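Long-range contact in uncharacterized protein (Pseudomonas aeruginosa UCBPP-PA14, PDB 3FD9), which negatively regulates the type III secretion regulon by disrupting self-association and DNA binding of the transcriptional activator ExsA: residues R134-K139 / K163-T168. Sequence-based numbering, arbitrary orientation.
Sequences RQLRIK and KCQART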
loop_
_atom_site.group_PDB
_atom_site.type_symbol
_atom_site.label_atom_id
_atom_site.label_comp_id
_atom_site.label_asym_id
_atom_site.label_seq_id
_atom_site.Cartn_x
_atom_site.Cartn_y
_atom_site.Cartn_z
ATOM N N ARG A 134 -1.477 18.859 -1.297
ATOM C CA ARG A 134 -1.084 17.871 -2.288
ATOM C C ARG A 134 -1.942 18.029 -3.528
ATOM O O ARG A 134 -1.434 18.096 -4.646
ATOM C CB ARG A 134 -1.256 16.460 -1.729
ATOM C CG ARG A 134 -0.373 15.419 -2.389
ATOM C CD ARG A 134 0.936 15.227 -1.623
ATOM N NE ARG A 134 1.404 16.453 -0.974
ATOM C CZ ARG A 134 2.231 17.336 -1.531
ATOM N NH1 ARG A 134 2.691 17.139 -2.761
ATOM N NH2 ARG A 134 2.597 18.420 -0.856
ATOM N N GLN A 135 -3.253 18.097 -3.317
ATOM C CA GLN A 135 -4.212 18.233 -4.407
ATOM C C GLN A 135 -3.905 19.422 -5.303
ATOM O O GLN A 135 -4.060 19.348 -6.521
ATOM C CB GLN A 135 -5.637 18.337 -3.858
ATOM C CG GLN A 135 -6.191 17.011 -3.393
ATOM C CD GLN A 135 -5.988 15.930 -4.433
ATOM O OE1 GLN A 135 -6.110 16.180 -5.635
ATOM N NE2 GLN A 135 -5.668 14.720 -3.979
ATOM N N LEU A 136 -3.470 20.518 -4.696
ATOM C CA LEU A 136 -3.133 21.713 -5.456
ATOM C C LEU A 136 -1.843 21.529 -6.262
ATOM O O LEU A 136 -1.662 22.165 -7.299
ATOM C CB LEU A 136 -3.020 22.928 -4.531
ATOM C CG LEU A 136 -4.297 23.420 -3.848
ATOM C CD1 LEU A 136 -3.976 24.537 -2.868
ATOM C CD2 LEU A 136 -5.316 23.885 -4.871
ATOM N N ARG A 137 -0.950 20.664 -5.790
ATOM C CA ARG A 137 0.278 20.385 -6.528
ATOM C C ARG A 137 -0.028 19.521 -7.742
ATOM O O ARG A 137 0.391 19.831 -8.855
ATOM C CB ARG A 137 1.320 19.712 -5.636
ATOM C CG ARG A 137 1.643 20.506 -4.384
ATOM C CD ARG A 137 2.971 20.096 -3.766
ATOM N NE ARG A 137 3.131 20.665 -2.429
ATOM C CZ ARG A 137 3.468 21.929 -2.186
ATOM N NH1 ARG A 137 3.688 22.768 -3.192
ATOM N NH2 ARG A 137 3.586 22.357 -0.935
ATOM N N ILE A 138 -0.763 18.437 -7.525
ATOM C CA ILE A 138 -1.252 17.615 -8.624
ATOM C C ILE A 138 -2.009 18.489 -9.619
ATOM O O ILE A 138 -1.995 18.244 -10.821
ATOM C CB ILE A 138 -2.197 16.503 -8.122
ATOM C CG1 ILE A 138 -1.398 15.309 -7.594
ATOM C CG2 ILE A 138 -3.120 16.047 -9.239
ATOM C CD1 ILE A 138 -0.580 15.598 -6.346
ATOM N N LYS A 139 -2.660 19.523 -9.100
ATOM C CA LYS A 139 -3.487 20.402 -9.911
ATOM C C LYS A 139 -2.633 21.413 -10.670
ATOM O O LYS A 139 -3.072 21.982 -11.665
ATOM C CB LYS A 139 -4.510 21.120 -9.021
ATOM C CG LYS A 139 -5.881 21.353 -9.661
ATOM C CD LYS A 139 -6.008 22.743 -10.276
ATOM C CE LYS A 139 -7.458 23.039 -10.657
ATOM N NZ LYS A 139 -7.660 24.437 -11.144
ATOM N N LYS A 163 -3.059 31.725 -4.999
ATOM C CA LYS A 163 -3.667 32.152 -3.743
ATOM C C LYS A 163 -4.186 30.965 -2.931
ATOM O O LYS A 163 -4.099 30.959 -1.703
ATOM C CB LYS A 163 -4.784 33.174 -3.986
ATOM C CG LYS A 163 -4.289 34.515 -4.510
ATOM C CD LYS A 163 -5.189 35.680 -4.090
ATOM C CE LYS A 163 -6.422 35.822 -4.980
ATOM N NZ LYS A 163 -7.524 34.894 -4.602
ATOM N N CYS A 164 -4.722 29.958 -3.613
ATOM C CA CYS A 164 -5.209 28.769 -2.922
ATOM C C CYS A 164 -4.085 28.115 -2.139
ATOM O O CYS A 164 -4.250 27.779 -0.967
ATOM C CB CYS A 164 -5.813 27.765 -3.904
ATOM S SG CYS A 164 -7.476 28.181 -4.461
ATOM N N GLN A 165 -2.944 27.936 -2.795
ATOM C CA GLN A 165 -1.792 27.317 -2.158
ATOM C C GLN A 165 -1.250 28.229 -1.063
ATOM O O GLN A 165 -0.906 27.770 0.026
ATOM C CB GLN A 165 -0.705 27.002 -3.188
ATOM C CG GLN A 165 0.440 26.163 -2.639
ATOM C CD GLN A 165 0.029 24.730 -2.342
ATOM O OE1 GLN A 165 -0.332 23.976 -3.246
ATOM N NE2 GLN A 165 0.093 24.345 -1.070
ATOM N N ALA A 166 -1.184 29.524 -1.359
ATOM C CA ALA A 166 -0.745 30.516 -0.382
ATOM C C ALA A 166 -1.610 30.461 0.876
ATOM O O ALA A 166 -1.102 30.257 1.975
ATOM C CB ALA A 166 -0.768 31.916 -0.988
ATOM N N ARG A 167 -2.915 30.645 0.705
ATOM C CA ARG A 167 -3.852 30.565 1.818
ATOM C C ARG A 167 -3.638 29.276 2.597
ATOM O O ARG A 167 -3.371 29.299 3.798
ATOM C CB ARG A 167 -5.294 30.639 1.313
ATOM C CG ARG A 167 -6.344 30.274 2.355
ATOM C CD ARG A 167 -6.354 31.246 3.530
ATOM N NE ARG A 167 -6.601 32.624 3.106
ATOM C CZ ARG A 167 -5.693 33.596 3.147
ATOM N NH1 ARG A 167 -4.472 33.348 3.606
ATOM N NH2 ARG A 167 -6.007 34.820 2.737
ATOM N N THR A 168 -3.753 28.150 1.904
ATOM C CA THR A 168 -3.543 26.850 2.522
ATOM C C THR A 168 -2.264 26.877 3.337
ATOM O O THR A 168 -2.233 26.411 4.470
ATOM C CB THR A 168 -3.459 25.728 1.471
ATOM O OG1 THR A 168 -4.735 25.571 0.837
ATOM C CG2 THR A 168 -3.065 24.417 2.132
#
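Leu136 enters the surface of helix 157-189 between Cys164, Gln165 and Thr168, and most of the apolar packing is its work. The reach of CD1 is the evidence: it lies 3.6 Å from Gln165 CA and 3.9 Å from Cys164 CB, with Thr168 OG1 also 3.9 Å from CD1. CD2 sits against Cys164 CB as well, so both branches of the leucine fork meet that residue. Leu136 and Gln165 run past each other in opposite directions, and the Gln165 amide oxygen OE1 comes to 3.2 Å from Leu136 CB, a polar atom resting on an aliphatic carbon.

The polar part is an offset stack: the Gln165 amide lies over one face of the Arg137 guanidinium, displaced toward its rim, with the planes 8° apart and Gln165 NE2 4.0 Å from Arg137 NH2. Gln165 gets there because its CG stands anti to the backbone N (chi1 -171°) and the chain then bends at chi2. Its NE2 is hydrogen-bonded to Ser133 OG, one residue before 134-139, which ties the amide to the facing helix.

Within 163-168, Thr168 OG1 donates to Cys164 O at 2.9 Å, arriving from the opposite face of the carbonyl to Thr168 N. This bond keeps the hydroxyl folded back on its own helix.

Phe142 and Val146 of the second subunit pack on Leu136 and Cys164, extending the buried layer into the assembly. With local axes 10.1 Å apart and directions 159° from one another, helices 119-147 and 157-189 form an antiparallel helical hairpin, the arm of the ExsD helical hairpin domain.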